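Local structure of Cow rumen GH26 endo-mannanase (Metagenome, 6UEH) at residues A[30-35]-A[68-73]; A[77-82]-A[86-91]; A[346-351]-A[355-360]. The protein probably hydrolyses the beta-1,4-linked mannan backbone from within, as an endo-mannanase of glycoside hydrolase family 26 that also carries a CBM6-type accessory domain. All blocks are in the same frame, centred on the assembly; numbering follows the deposited sequence.

Interaction 1 (A[30-35]-A[68-73]); sequences TKIKGM and AQILDK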
ATOM      1  N   THR A  30     -27.110 -22.529 -25.197  1.00 23.62           N
ATOM      2  CA  THR A  30     -25.797 -22.077 -25.644  1.00 22.20           C
ATOM      3  C   THR A  30     -24.672 -22.935 -25.078  1.00 20.41           C
ATOM      4  O   THR A  30     -24.427 -22.952 -23.871  1.00 19.98           O
ATOM      5  CB  THR A  30     -25.555 -20.604 -25.267  1.00 22.54           C
ATOM      6  OG1 THR A  30     -26.542 -19.785 -25.908  1.00 25.51           O
ATOM      7  CG2 THR A  30     -24.173 -20.161 -25.718  1.00 22.22           C
ATOM      8  N   LYS A  31     -23.994 -23.649 -25.970  1.00 20.14           N
ATOM      9  CA  LYS A  31     -22.855 -24.478 -25.601  1.00 20.50           C
ATOM     10  C   LYS A  31     -21.632 -23.630 -25.285  1.00 17.98           C
ATOM     11  O   LYS A  31     -21.331 -22.673 -25.997  1.00 19.51           O
ATOM     12  CB  LYS A  31     -22.518 -25.457 -26.730  1.00 25.10           C
ATOM     13  CG  LYS A  31     -23.336 -26.738 -26.734  1.00 28.63           C
ATOM     14  CD  LYS A  31     -22.802 -27.722 -25.708  1.00 30.00           C
ATOM     15  CE  LYS A  31     -23.497 -29.072 -25.810  1.00 32.20           C
ATOM     16  NZ  LYS A  31     -22.925 -30.053 -24.845  1.00 30.86           N
ATOM     17  N   ILE A  32     -20.936 -23.978 -24.209  1.00 14.59           N
ATOM     18  CA  ILE A  32     -19.595 -23.462 -23.988  1.00 14.45           C
ATOM     19  C   ILE A  32     -18.683 -24.176 -24.975  1.00 22.43           C
ATOM     20  O   ILE A  32     -18.707 -25.403 -25.065  1.00 16.30           O
ATOM     21  CB  ILE A  32     -19.103 -23.695 -22.542  1.00 13.33           C
ATOM     22  CG1 ILE A  32     -20.090 -23.101 -21.531  1.00 12.28           C
ATOM     23  CG2 ILE A  32     -17.708 -23.113 -22.353  1.00 13.76           C
ATOM     24  CD1 ILE A  32     -20.357 -21.613 -21.730  1.00 13.65           C
ATOM     25  N   LYS A  33     -17.897 -23.416 -25.728  1.00 17.65           N
ATOM     26  CA  LYS A  33     -17.056 -24.011 -26.761  1.00 22.15           C
ATOM     27  C   LYS A  33     -15.944 -24.862 -26.153  1.00 22.74           C
ATOM     28  O   LYS A  33     -15.500 -24.619 -25.032  1.00 21.98           O
ATOM     29  CB  LYS A  33     -16.468 -22.925 -27.661  1.00 25.76           C
ATOM     30  CG  LYS A  33     -17.520 -22.162 -28.457  1.00 28.92           C
ATOM     31  CD  LYS A  33     -16.896 -21.073 -29.311  1.00 33.31           C
ATOM     32  CE  LYS A  33     -17.958 -20.289 -30.063  1.00 36.44           C
ATOM     33  NZ  LYS A  33     -17.366 -19.169 -30.848  1.00 41.09           N
ATOM     34  N   GLY A  34     -15.506 -25.869 -26.899  1.00 22.01           N
ATOM     35  CA  GLY A  34     -14.467 -26.761 -26.422  1.00 22.93           C
ATOM     36  C   GLY A  34     -15.032 -28.007 -25.768  1.00 21.91           C
ATOM     37  O   GLY A  34     -16.126 -28.458 -26.105  1.00 21.51           O
ATOM     38  N   MET A  35     -14.280 -28.565 -24.827  1.00 24.09           N
ATOM     39  CA  MET A  35     -14.674 -29.800 -24.163  1.00 23.77           C
ATOM     40  C   MET A  35     -14.527 -29.697 -22.651  1.00 22.21           C
ATOM     41  O   MET A  35     -13.443 -29.403 -22.145  1.00 20.61           O
ATOM     42  CB  MET A  35     -13.836 -30.971 -24.681  1.00 29.41           C
ATOM     43  CG  MET A  35     -14.117 -32.292 -23.981  1.00 32.02           C
ATOM     44  SD  MET A  35     -15.529 -33.170 -24.677  1.00 89.25           S
ATOM     45  CE  MET A  35     -15.424 -34.722 -23.797  1.00 54.38           C
ATOM     46  N   ALA A  68     -16.129 -20.533 -17.577  1.00 11.77           N
ATOM     47  CA  ALA A  68     -16.653 -19.778 -18.699  1.00 12.14           C
ATOM     48  C   ALA A  68     -17.613 -18.740 -18.141  1.00 13.28           C
ATOM     49  O   ALA A  68     -18.069 -18.857 -17.005  1.00 13.13           O
ATOM     50  CB  ALA A  68     -17.349 -20.686 -19.698  1.00 12.46           C
ATOM     51  N   GLN A  69     -17.914 -17.721 -18.935  1.00 14.35           N
ATOM     52  CA  GLN A  69     -18.796 -16.650 -18.491  1.00 15.28           C
ATOM     53  C   GLN A  69     -19.361 -15.942 -19.714  1.00 16.46           C
ATOM     54  O   GLN A  69     -18.656 -15.181 -20.376  1.00 17.43           O
ATOM     55  CB  GLN A  69     -18.039 -15.675 -17.583  1.00 15.42           C
ATOM     56  CG  GLN A  69     -18.919 -14.700 -16.814  1.00 15.51           C
ATOM     57  CD  GLN A  69     -19.376 -13.532 -17.666  1.00 15.91           C
ATOM     58  OE1 GLN A  69     -20.571 -13.350 -17.897  1.00 17.02           O
ATOM     59  NE2 GLN A  69     -18.425 -12.735 -18.139  1.00 16.70           N
ATOM     60  N   ILE A  70     -20.629 -16.202 -20.018  1.00 15.49           N
ATOM     61  CA  ILE A  70     -21.208 -15.725 -21.269  1.00 15.64           C
ATOM     62  C   ILE A  70     -22.407 -14.793 -21.088  1.00 15.68           C
ATOM     63  O   ILE A  70     -23.085 -14.465 -22.058  1.00 15.14           O
ATOM     64  CB  ILE A  70     -21.651 -16.904 -22.161  1.00 16.34           C
ATOM     65  CG1 ILE A  70     -22.722 -17.736 -21.452  1.00 16.48           C
ATOM     66  CG2 ILE A  70     -20.458 -17.768 -22.538  1.00 16.68           C
ATOM     67  CD1 ILE A  70     -23.353 -18.798 -22.334  1.00 17.40           C
ATOM     68  N   LEU A  71     -22.670 -14.361 -19.860  1.00 15.61           N
ATOM     69  CA  LEU A  71     -23.792 -13.453 -19.629  1.00 17.07           C
ATOM     70  C   LEU A  71     -23.424 -12.000 -19.945  1.00 18.22           C
ATOM     71  O   LEU A  71     -24.211 -11.267 -20.547  1.00 18.45           O
ATOM     72  CB  LEU A  71     -24.289 -13.566 -18.186  1.00 17.60           C
ATOM     73  CG  LEU A  71     -25.578 -12.795 -17.901  1.00 19.41           C
ATOM     74  CD1 LEU A  71     -26.701 -13.302 -18.796  1.00 19.78           C
ATOM     75  CD2 LEU A  71     -25.964 -12.891 -16.427  1.00 19.31           C
ATOM     76  N   ASP A  72     -22.224 -11.592 -19.543  1.00 17.86           N
ATOM     77  CA  ASP A  72     -21.780 -10.212 -19.725  1.00 19.38           C
ATOM     78  C   ASP A  72     -20.536 -10.122 -20.604  1.00 19.33           C
ATOM     79  O   ASP A  72     -19.484 -10.661 -20.257  1.00 18.32           O
ATOM     80  CB  ASP A  72     -21.497  -9.558 -18.368  1.00 21.00           C
ATOM     81  CG  ASP A  72     -22.736  -9.447 -17.499  1.00 23.34           C
ATOM     82  OD1 ASP A  72     -23.836  -9.229 -18.048  1.00 25.95           O
ATOM     83  OD2 ASP A  72     -22.610  -9.576 -16.263  1.00 22.81           O
ATOM     84  N   LYS A  73     -20.660  -9.435 -21.737  1.00 21.09           N
ATOM     85  CA  LYS A  73     -19.532  -9.229 -22.647  1.00 23.71           C
ATOM     86  C   LYS A  73     -18.402  -8.443 -21.983  1.00 24.13           C
ATOM     87  O   LYS A  73     -17.227  -8.634 -22.305  1.00 26.04           O
ATOM     88  CB  LYS A  73     -19.981  -8.491 -23.913  1.00 27.53           C
ATOM     89  CG  LYS A  73     -21.130  -9.138 -24.671  1.00 30.33           C
ATOM     90  CD  LYS A  73     -20.718 -10.430 -25.358  1.00 32.35           C
ATOM     91  CE  LYS A  73     -21.848 -10.950 -26.239  1.00 34.60           C
ATOM     92  NZ  LYS A  73     -21.545 -12.275 -26.848  1.00 35.07           N
TER
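The backbones of 30-35 and 68-73 come closest at I32 and A68, whose CA atoms are 7.1 Å apart. No hydrogen bond joins the two segments, so the contact rests on side chains. Segment 30-35 is an irregular loop. Segment 68-73 is the last part of strand 59-69 and the turn that follows it.

I32 reaches A68 with two of its branches. Its CG2 lies 3.6 Å from A68 CB, and its CD1 lies 3.7 Å from the same A68 CB. I32 CG2 is anti to the backbone N (chi1 -55°), and a bend at chi2 (-57°) brings CD1 to the same methyl of A68. I32 CD1 also touches I70 CG2 at 3.9 Å.

I70 has CG1 between the backbone N and the carbonyl carbon (chi1 61°). This leaves CG2 for I32 and carries CD1 to the loop's other contact. There I70 CD1 meets T30 CG2 at 3.7 Å, the two side chains running past each other in opposite directions.

Q69 points away from the loop and ties its own turn. Its OE1 takes a hydrogen bond from D72 N at 2.9 Å, in the carbonyl plane and on a lone pair. Its NE2 returns one to D72 O at 3.1 Å, so the amide is held from both ends.

E124 and W97, on two neighbouring strands, touch I32 and A68. The arrangement belongs to the CBM6 beta-sandwich: a long loop lies against the end of a strand and then runs on to S37 and G40 of the calcium site.

Interaction 2 (A[77-82]-A[86-91]); sequences LQTISV and DYQYTV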
ATOM      1  N   LEU A  77     -18.526  -9.756 -12.124  1.00 19.35           N
ATOM      2  CA  LEU A  77     -17.959  -9.989 -10.801  1.00 19.22           C
ATOM      3  C   LEU A  77     -18.292 -11.388 -10.282  1.00 17.20           C
ATOM      4  O   LEU A  77     -19.427 -11.848 -10.390  1.00 15.99           O
ATOM      5  CB  LEU A  77     -18.464  -8.935  -9.811  1.00 22.23           C
ATOM      6  CG  LEU A  77     -17.863  -8.998  -8.405  1.00 23.79           C
ATOM      7  CD1 LEU A  77     -16.402  -8.576  -8.432  1.00 24.44           C
ATOM      8  CD2 LEU A  77     -18.659  -8.145  -7.425  1.00 25.58           C
ATOM      9  N   GLN A  78     -17.289 -12.065  -9.735  1.00 17.16           N
ATOM     10  CA  GLN A  78     -17.496 -13.360  -9.104  1.00 18.16           C
ATOM     11  C   GLN A  78     -16.878 -13.342  -7.714  1.00 19.57           C
ATOM     12  O   GLN A  78     -16.035 -12.495  -7.413  1.00 20.62           O
ATOM     13  CB  GLN A  78     -16.892 -14.487  -9.945  1.00 17.75           C
ATOM     14  CG  GLN A  78     -17.465 -14.591 -11.347  1.00 18.29           C
ATOM     15  CD  GLN A  78     -18.951 -14.881 -11.353  1.00 18.47           C
ATOM     16  OE1 GLN A  78     -19.448 -15.653 -10.533  1.00 19.35           O
ATOM     17  NE2 GLN A  78     -19.670 -14.255 -12.279  1.00 18.09           N
ATOM     18  N   THR A  79     -17.293 -14.278  -6.869  1.00 17.80           N
ATOM     19  CA  THR A  79     -16.819 -14.307  -5.493  1.00 17.59           C
ATOM     20  C   THR A  79     -16.390 -15.700  -5.056  1.00 16.30           C
ATOM     21  O   THR A  79     -17.195 -16.631  -5.036  1.00 15.69           O
ATOM     22  CB  THR A  79     -17.897 -13.791  -4.523  1.00 18.17           C
ATOM     23  OG1 THR A  79     -18.162 -12.410  -4.795  1.00 18.87           O
ATOM     24  CG2 THR A  79     -17.435 -13.940  -3.078  1.00 18.82           C
ATOM     25  N   ILE A  80     -15.113 -15.838  -4.716  1.00 16.27           N
ATOM     26  CA  ILE A  80     -14.639 -17.059  -4.083  1.00 16.95           C
ATOM     27  C   ILE A  80     -14.565 -16.800  -2.584  1.00 18.00           C
ATOM     28  O   ILE A  80     -14.253 -15.692  -2.147  1.00 18.12           O
ATOM     29  CB  ILE A  80     -13.270 -17.526  -4.641  1.00 15.01           C
ATOM     30  CG1 ILE A  80     -12.913 -18.914  -4.091  1.00 14.68           C
ATOM     31  CG2 ILE A  80     -12.174 -16.500  -4.356  1.00 14.81           C
ATOM     32  CD1 ILE A  80     -11.706 -19.547  -4.752  1.00 13.86           C
ATOM     33  N   SER A  81     -14.887 -17.818  -1.798  1.00 17.05           N
ATOM     34  CA  SER A  81     -15.003 -17.646  -0.363  1.00 17.84           C
ATOM     35  C   SER A  81     -14.358 -18.798   0.388  1.00 17.82           C
ATOM     36  O   SER A  81     -14.564 -19.964   0.051  1.00 16.50           O
ATOM     37  CB  SER A  81     -16.476 -17.512   0.032  1.00 19.63           C
ATOM     38  OG  SER A  81     -16.626 -17.361   1.430  1.00 23.58           O
ATOM     39  N   VAL A  82     -13.561 -18.464   1.396  1.00 18.36           N
ATOM     40  CA  VAL A  82     -12.992 -19.470   2.277  1.00 17.38           C
ATOM     41  C   VAL A  82     -13.616 -19.310   3.653  1.00 18.35           C
ATOM     42  O   VAL A  82     -13.345 -18.335   4.359  1.00 17.94           O
ATOM     43  CB  VAL A  82     -11.465 -19.362   2.375  1.00 17.38           C
ATOM     44  CG1 VAL A  82     -10.928 -20.393   3.356  1.00 18.02           C
ATOM     45  CG2 VAL A  82     -10.837 -19.549   1.002  1.00 15.93           C
ATOM     46  N   ASP A  86     -14.760 -13.496   2.065  1.00 20.23           N
ATOM     47  CA  ASP A  86     -15.010 -13.387   0.627  1.00 20.24           C
ATOM     48  C   ASP A  86     -13.876 -12.687  -0.119  1.00 20.15           C
ATOM     49  O   ASP A  86     -13.283 -11.729   0.384  1.00 19.52           O
ATOM     50  CB  ASP A  86     -16.312 -12.627   0.355  1.00 22.82           C
ATOM     51  CG  ASP A  86     -17.541 -13.361   0.851  1.00 24.79           C
ATOM     52  OD1 ASP A  86     -17.439 -14.561   1.178  1.00 23.67           O
ATOM     53  OD2 ASP A  86     -18.617 -12.729   0.902  1.00 28.26           O
ATOM     54  N   TYR A  87     -13.597 -13.163  -1.329  1.00 19.60           N
ATOM     55  CA  TYR A  87     -12.643 -12.517  -2.221  1.00 20.05           C
ATOM     56  C   TYR A  87     -13.285 -12.313  -3.589  1.00 20.92           C
ATOM     57  O   TYR A  87     -13.798 -13.262  -4.183  1.00 20.29           O
ATOM     58  CB  TYR A  87     -11.370 -13.350  -2.352  1.00 18.47           C
ATOM     59  CG  TYR A  87     -10.788 -13.794  -1.029  1.00 19.39           C
ATOM     60  CD1 TYR A  87      -9.968 -12.951  -0.291  1.00 21.80           C
ATOM     61  CD2 TYR A  87     -11.051 -15.063  -0.524  1.00 18.71           C
ATOM     62  CE1 TYR A  87      -9.429 -13.355   0.920  1.00 22.68           C
ATOM     63  CE2 TYR A  87     -10.515 -15.478   0.684  1.00 20.81           C
ATOM     64  CZ  TYR A  87      -9.704 -14.619   1.402  1.00 22.41           C
ATOM     65  OH  TYR A  87      -9.169 -15.022   2.604  1.00 23.52           O
ATOM     66  N   GLN A  88     -13.252 -11.079  -4.086  1.00 21.74           N
ATOM     67  CA  GLN A  88     -13.947 -10.730  -5.324  1.00 23.79           C
ATOM     68  C   GLN A  88     -13.028 -10.699  -6.545  1.00 22.46           C
ATOM     69  O   GLN A  88     -11.917 -10.166  -6.491  1.00 22.71           O
ATOM     70  CB  GLN A  88     -14.643  -9.371  -5.181  1.00 27.59           C
ATOM     71  CG  GLN A  88     -15.869  -9.378  -4.278  1.00 32.66           C
ATOM     72  CD  GLN A  88     -15.518  -9.355  -2.803  1.00 37.26           C
ATOM     73  OE1 GLN A  88     -14.479  -8.827  -2.408  1.00 38.98           O
ATOM     74  NE2 GLN A  88     -16.389  -9.931  -1.979  1.00 38.76           N
ATOM     75  N   TYR A  89     -13.513 -11.264  -7.647  1.00 20.99           N
ATOM     76  CA  TYR A  89     -12.775 -11.282  -8.907  1.00 21.68           C
ATOM     77  C   TYR A  89     -13.702 -10.992 -10.083  1.00 22.48           C
ATOM     78  O   TYR A  89     -14.844 -11.452 -10.114  1.00 23.18           O
ATOM     79  CB  TYR A  89     -12.082 -12.637  -9.110  1.00 21.58           C
ATOM     80  CG  TYR A  89     -10.964 -12.895  -8.130  1.00 22.11           C
ATOM     81  CD1 TYR A  89     -11.219 -13.458  -6.886  1.00 21.97           C
ATOM     82  CD2 TYR A  89      -9.652 -12.569  -8.446  1.00 23.33           C
ATOM     83  CE1 TYR A  89     -10.201 -13.687  -5.982  1.00 22.05           C
ATOM     84  CE2 TYR A  89      -8.625 -12.795  -7.550  1.00 25.10           C
ATOM     85  CZ  TYR A  89      -8.906 -13.354  -6.319  1.00 23.79           C
ATOM     86  OH  TYR A  89      -7.887 -13.579  -5.423  1.00 24.28           O
ATOM     87  N   THR A  90     -13.206 -10.228 -11.050  1.00 23.33           N
ATOM     88  CA  THR A  90     -13.954  -9.983 -12.277  1.00 22.55           C
ATOM     89  C   THR A  90     -13.554 -10.986 -13.355  1.00 21.72           C
ATOM     90  O   THR A  90     -12.421 -10.970 -13.840  1.00 21.66           O
ATOM     91  CB  THR A  90     -13.729  -8.560 -12.809  1.00 24.53           C
ATOM     92  OG1 THR A  90     -14.131  -7.607 -11.819  1.00 25.45           O
ATOM     93  CG2 THR A  90     -14.539  -8.340 -14.082  1.00 24.41           C
ATOM     94  N   VAL A  91     -14.484 -11.862 -13.719  1.00 19.36           N
ATOM     95  CA  VAL A  91     -14.237 -12.840 -14.772  1.00 18.31           C
ATOM     96  C   VAL A  91     -14.703 -12.285 -16.112  1.00 18.24           C
ATOM     97  O   VAL A  91     -15.885 -11.982 -16.286  1.00 16.54           O
ATOM     98  CB  VAL A  91     -14.945 -14.179 -14.488  1.00 18.08           C
ATOM     99  CG1 VAL A  91     -14.792 -15.130 -15.669  1.00 18.80           C
ATOM    100  CG2 VAL A  91     -14.394 -14.808 -13.221  1.00 17.74           C
TER
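I80 packs against two tyrosines of the neighbouring strand, the CB of Y87 and the ring of Y89. Its CG2 lies 3.8 Å from Y87 CB and 3.8 Å from Y89 CE1. I80 has CG1 anti to the backbone N (chi1 -172°), which leaves CG2 as the branch that meets them. The Y89 ring is approached at a slant. The Y87 ring takes V82 CG2 at its edge, near its plane, 4.1 Å from Y87 CE2. The Y87 ring also stacks with H105.

Q78 is on the same face as I80, Y87 and Y89. Its chain bends at the second torsion (chi2 -61°), and its CG rests 3.6 Å from V91 CG2. Its NE2 is bonded to G121 O.

The other face carries L77, T79, S81, D86 and Q88. L77 reaches diagonally across to Q88, with L77 CD1 3.8 Å from Q88 CB. T79 and Q88 lie side by side and point the same way, while T79 OG1 is bonded to I119 O. T79 CG2 touches D86 CB at 3.8 Å. S81 OG lies 2.9 Å from D86 OD1, with I85 O also within reach of its one proton, so which acceptor it serves is not settled. D86 OD1 forms a salt bridge with K117, which is likely to stabilise its negative charge.

The backbone sets this register. Q78 pairs with Y89 and I80 with Y87 as hydrogen-bonded antiparallel pairs. L77-T90, T79-Q88 and S81-D86 are the non-hydrogen-bonded pairs. The strands are twisted, with 144° between their directions.

The I80 face meets F102 and F100 of strand 97-107, which belongs to the other sheet. This is a two-stranded beta hairpin at the border of one sheet of the CBM6 beta-sandwich.

Interaction 3 (A[346-351]-A[355-360]); sequences DKLTNE and HNLIWE
L348 leans against the indole of W359, its CD1 lying 3.6 Å from W359 CH2. The methyl comes in at a slant to the ring. The same L348 CD1 also reaches L357 CD1 at 3.9 Å. The side chains of L348 and L357 cross at about a right angle. T349 adds its CG2 to the indole, 4.2 Å from W359 CZ2. Its OG1 turns back to Y345 O in its own helix.

The helical segment 346-351 runs nearly antiparallel to strand segment 357-360, at 162°. It belongs to helix 334-351, the helix of a beta-alpha-beta crossover from strand 306-309 to 357-362, a repeating step of the TIM barrel. F308 on the first of these strands touches both L348 and L357, so the helix packs on both.

Past the turn, H355 brings its CE1 to 3.1 Å from T349 O. Neither ring nitrogen bonds to that oxygen. H355 NE2 is bonded to D353 OD1, and ND1 to D147 OD2. Two carboxylates at one imidazole would probably favour its charged form. A phenylalanine in place of H355 would probably leave D353 and D147 without their ring partner and the turn less firmly held. The backbone N of H355 is bonded to Q300 OE1 of helix 280-301.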
ATOM      1  N   ASP A 346      11.364  16.002 -11.714  1.00 18.68           N
ATOM      2  CA  ASP A 346      12.280  16.651 -12.645  1.00 21.50           C
ATOM      3  C   ASP A 346      12.926  17.887 -12.030  1.00 19.12           C
ATOM      4  O   ASP A 346      14.116  18.129 -12.221  1.00 17.65           O
ATOM      5  CB  ASP A 346      11.555  17.029 -13.938  1.00 25.33           C
ATOM      6  CG  ASP A 346      11.152  15.817 -14.758  1.00 29.90           C
ATOM      7  OD1 ASP A 346      11.640  14.706 -14.460  1.00 30.72           O
ATOM      8  OD2 ASP A 346      10.357  15.979 -15.709  1.00 31.17           O
ATOM      9  N   LYS A 347      12.140  18.668 -11.294  1.00 18.94           N
ATOM     10  CA  LYS A 347      12.651  19.878 -10.656  1.00 20.94           C
ATOM     11  C   LYS A 347      13.738  19.571  -9.630  1.00 18.97           C
ATOM     12  O   LYS A 347      14.793  20.204  -9.632  1.00 20.15           O
ATOM     13  CB  LYS A 347      11.517  20.658  -9.989  1.00 24.03           C
ATOM     14  CG  LYS A 347      10.855  21.694 -10.886  1.00 28.18           C
ATOM     15  CD  LYS A 347      11.824  22.810 -11.245  1.00 31.32           C
ATOM     16  CE  LYS A 347      11.139  23.913 -12.044  1.00 35.16           C
ATOM     17  NZ  LYS A 347      10.653  23.445 -13.373  1.00 37.41           N
ATOM     18  N   LEU A 348      13.484  18.597  -8.760  1.00 17.31           N
ATOM     19  CA  LEU A 348      14.429  18.265  -7.695  1.00 16.98           C
ATOM     20  C   LEU A 348      15.703  17.613  -8.228  1.00 17.45           C
ATOM     21  O   LEU A 348      16.802  17.931  -7.769  1.00 17.34           O
ATOM     22  CB  LEU A 348      13.776  17.344  -6.658  1.00 15.85           C
ATOM     23  CG  LEU A 348      12.685  17.947  -5.765  1.00 14.56           C
ATOM     24  CD1 LEU A 348      12.365  17.013  -4.604  1.00 13.56           C
ATOM     25  CD2 LEU A 348      13.090  19.325  -5.250  1.00 14.53           C
ATOM     26  N   THR A 349      15.561  16.707  -9.192  1.00 17.13           N
ATOM     27  CA  THR A 349      16.713  15.956  -9.688  1.00 18.55           C
ATOM     28  C   THR A 349      17.540  16.744 -10.699  1.00 21.84           C
ATOM     29  O   THR A 349      18.765  16.650 -10.708  1.00 23.48           O
ATOM     30  CB  THR A 349      16.292  14.615 -10.336  1.00 18.16           C
ATOM     31  OG1 THR A 349      15.427  14.859 -11.454  1.00 18.35           O
ATOM     32  CG2 THR A 349      15.582  13.727  -9.321  1.00 17.02           C
ATOM     33  N   ASN A 350      16.880  17.522 -11.550  1.00 22.58           N
ATOM     34  CA  ASN A 350      17.591  18.248 -12.596  1.00 25.67           C
ATOM     35  C   ASN A 350      17.991  19.661 -12.182  1.00 26.77           C
ATOM     36  O   ASN A 350      19.173  20.000 -12.181  1.00 28.21           O
ATOM     37  CB  ASN A 350      16.748  18.301 -13.872  1.00 27.65           C
ATOM     38  CG  ASN A 350      16.536  16.930 -14.483  1.00 29.89           C
ATOM     39  OD1 ASN A 350      17.453  16.113 -14.528  1.00 31.20           O
ATOM     40  ND2 ASN A 350      15.321  16.670 -14.954  1.00 30.24           N
ATOM     41  N   GLU A 351      17.007  20.480 -11.828  1.00 26.07           N
ATOM     42  CA  GLU A 351      17.268  21.878 -11.509  1.00 28.13           C
ATOM     43  C   GLU A 351      18.005  22.039 -10.179  1.00 24.90           C
ATOM     44  O   GLU A 351      18.877  22.899 -10.048  1.00 25.63           O
ATOM     45  CB  GLU A 351      15.958  22.670 -11.489  1.00 32.74           C
ATOM     46  CG  GLU A 351      16.133  24.153 -11.211  1.00 38.84           C
ATOM     47  CD  GLU A 351      15.010  24.990 -11.793  1.00 43.97           C
ATOM     48  OE1 GLU A 351      14.888  25.034 -13.037  1.00 46.46           O
ATOM     49  OE2 GLU A 351      14.249  25.597 -11.009  1.00 44.89           O
ATOM     50  N   HIS A 355      19.889  13.957  -5.632  1.00 17.29           N
ATOM     51  CA  HIS A 355      19.909  12.562  -6.060  1.00 16.51           C
ATOM     52  C   HIS A 355      19.986  11.596  -4.883  1.00 16.53           C
ATOM     53  O   HIS A 355      20.232  10.404  -5.064  1.00 15.94           O
ATOM     54  CB  HIS A 355      21.084  12.322  -7.010  1.00 17.74           C
ATOM     55  CG  HIS A 355      21.144  13.294  -8.148  1.00 19.53           C
ATOM     56  ND1 HIS A 355      20.266  13.252  -9.209  1.00 19.26           N
ATOM     57  CD2 HIS A 355      21.969  14.343  -8.383  1.00 20.28           C
ATOM     58  CE1 HIS A 355      20.551  14.229 -10.052  1.00 20.16           C
ATOM     59  NE2 HIS A 355      21.580  14.907  -9.573  1.00 20.08           N
ATOM     60  N   ASN A 356      19.767  12.119  -3.681  1.00 15.24           N
ATOM     61  CA  ASN A 356      19.855  11.324  -2.461  1.00 15.92           C
ATOM     62  C   ASN A 356      18.499  10.787  -2.020  1.00 14.97           C
ATOM     63  O   ASN A 356      18.339  10.353  -0.881  1.00 15.36           O
ATOM     64  CB  ASN A 356      20.464  12.159  -1.334  1.00 16.29           C
ATOM     65  CG  ASN A 356      19.645  13.403  -1.025  1.00 17.09           C
ATOM     66  OD1 ASN A 356      19.050  14.004  -1.921  1.00 16.69           O
ATOM     67  ND2 ASN A 356      19.609  13.791   0.245  1.00 13.04           N
ATOM     68  N   LEU A 357      17.530  10.813  -2.927  1.00 14.80           N
ATOM     69  CA  LEU A 357      16.151  10.503  -2.577  1.00 15.29           C
ATOM     70  C   LEU A 357      15.691   9.153  -3.105  1.00 17.15           C
ATOM     71  O   LEU A 357      15.984   8.782  -4.243  1.00 19.20           O
ATOM     72  CB  LEU A 357      15.218  11.594  -3.105  1.00 14.94           C
ATOM     73  CG  LEU A 357      15.585  13.033  -2.744  1.00 14.90           C
ATOM     74  CD1 LEU A 357      14.613  14.010  -3.393  1.00 13.95           C
ATOM     75  CD2 LEU A 357      15.617  13.216  -1.229  1.00 14.11           C
ATOM     76  N   ILE A 358      14.973   8.423  -2.259  1.00 16.61           N
ATOM     77  CA  ILE A 358      14.264   7.223  -2.678  1.00 15.96           C
ATOM     78  C   ILE A 358      12.789   7.583  -2.796  1.00 15.41           C
ATOM     79  O   ILE A 358      12.107   7.775  -1.791  1.00 15.32           O
ATOM     80  CB  ILE A 358      14.459   6.058  -1.689  1.00 15.77           C
ATOM     81  CG1 ILE A 358      15.947   5.717  -1.564  1.00 15.13           C
ATOM     82  CG2 ILE A 358      13.665   4.838  -2.135  1.00 15.13           C
ATOM     83  CD1 ILE A 358      16.235   4.556  -0.639  1.00 16.26           C
ATOM     84  N   TRP A 359      12.308   7.694  -4.028  1.00 15.10           N
ATOM     85  CA  TRP A 359      10.973   8.225  -4.278  1.00 15.17           C
ATOM     86  C   TRP A 359       9.881   7.195  -4.003  1.00 15.26           C
ATOM     87  O   TRP A 359       9.731   6.218  -4.739  1.00 15.47           O
ATOM     88  CB  TRP A 359      10.873   8.730  -5.720  1.00 15.47           C
ATOM     89  CG  TRP A 359      11.779   9.890  -6.007  1.00 15.36           C
ATOM     90  CD1 TRP A 359      13.117   9.844  -6.280  1.00 15.86           C
ATOM     91  CD2 TRP A 359      11.409  11.273  -6.050  1.00 15.04           C
ATOM     92  NE1 TRP A 359      13.603  11.114  -6.489  1.00 15.53           N
ATOM     93  CE2 TRP A 359      12.572  12.009  -6.353  1.00 15.21           C
ATOM     94  CE3 TRP A 359      10.205  11.961  -5.863  1.00 13.91           C
ATOM     95  CZ2 TRP A 359      12.568  13.396  -6.472  1.00 15.04           C
ATOM     96  CZ3 TRP A 359      10.203  13.338  -5.980  1.00 12.68           C
ATOM     97  CH2 TRP A 359      11.377  14.040  -6.282  1.00 14.68           C
ATOM     98  N   GLU A 360       9.119   7.423  -2.937  1.00 14.93           N
ATOM     99  CA  GLU A 360       8.011   6.542  -2.588  1.00 14.59           C
ATOM    100  C   GLU A 360       6.677   7.198  -2.914  1.00 15.65           C
ATOM    101  O   GLU A 360       6.367   8.284  -2.420  1.00 14.25           O
ATOM    102  CB  GLU A 360       8.052   6.164  -1.105  1.00 15.22           C
ATOM    103  CG  GLU A 360       6.922   5.233  -0.686  1.00 15.67           C
ATOM    104  CD  GLU A 360       7.084   4.704   0.726  1.00 16.57           C
ATOM    105  OE1 GLU A 360       7.678   5.410   1.567  1.00 17.02           O
ATOM    106  OE2 GLU A 360       6.622   3.576   0.993  1.00 16.17           O
TER

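In the fold
Interactions 1, 2 and 3 follow one another along the chain. The first two share the CBM6 domain, with centres about 19 Å apart. They touch where Q69 NE2 meets V91 O in a weak hydrogen bond, and strand 59-69 leads directly to strand 76-82. Strand 59-69 and the hairpin belong to different sheets of the sandwich, and this weak bond is one link between them. Interaction 3 belongs to the family 26 barrel. Its centre is about 51 Å from that of interaction 1 and about 41 Å from that of interaction 2, with no contact to either. Interaction 3 thus lies in a different domain from the other two.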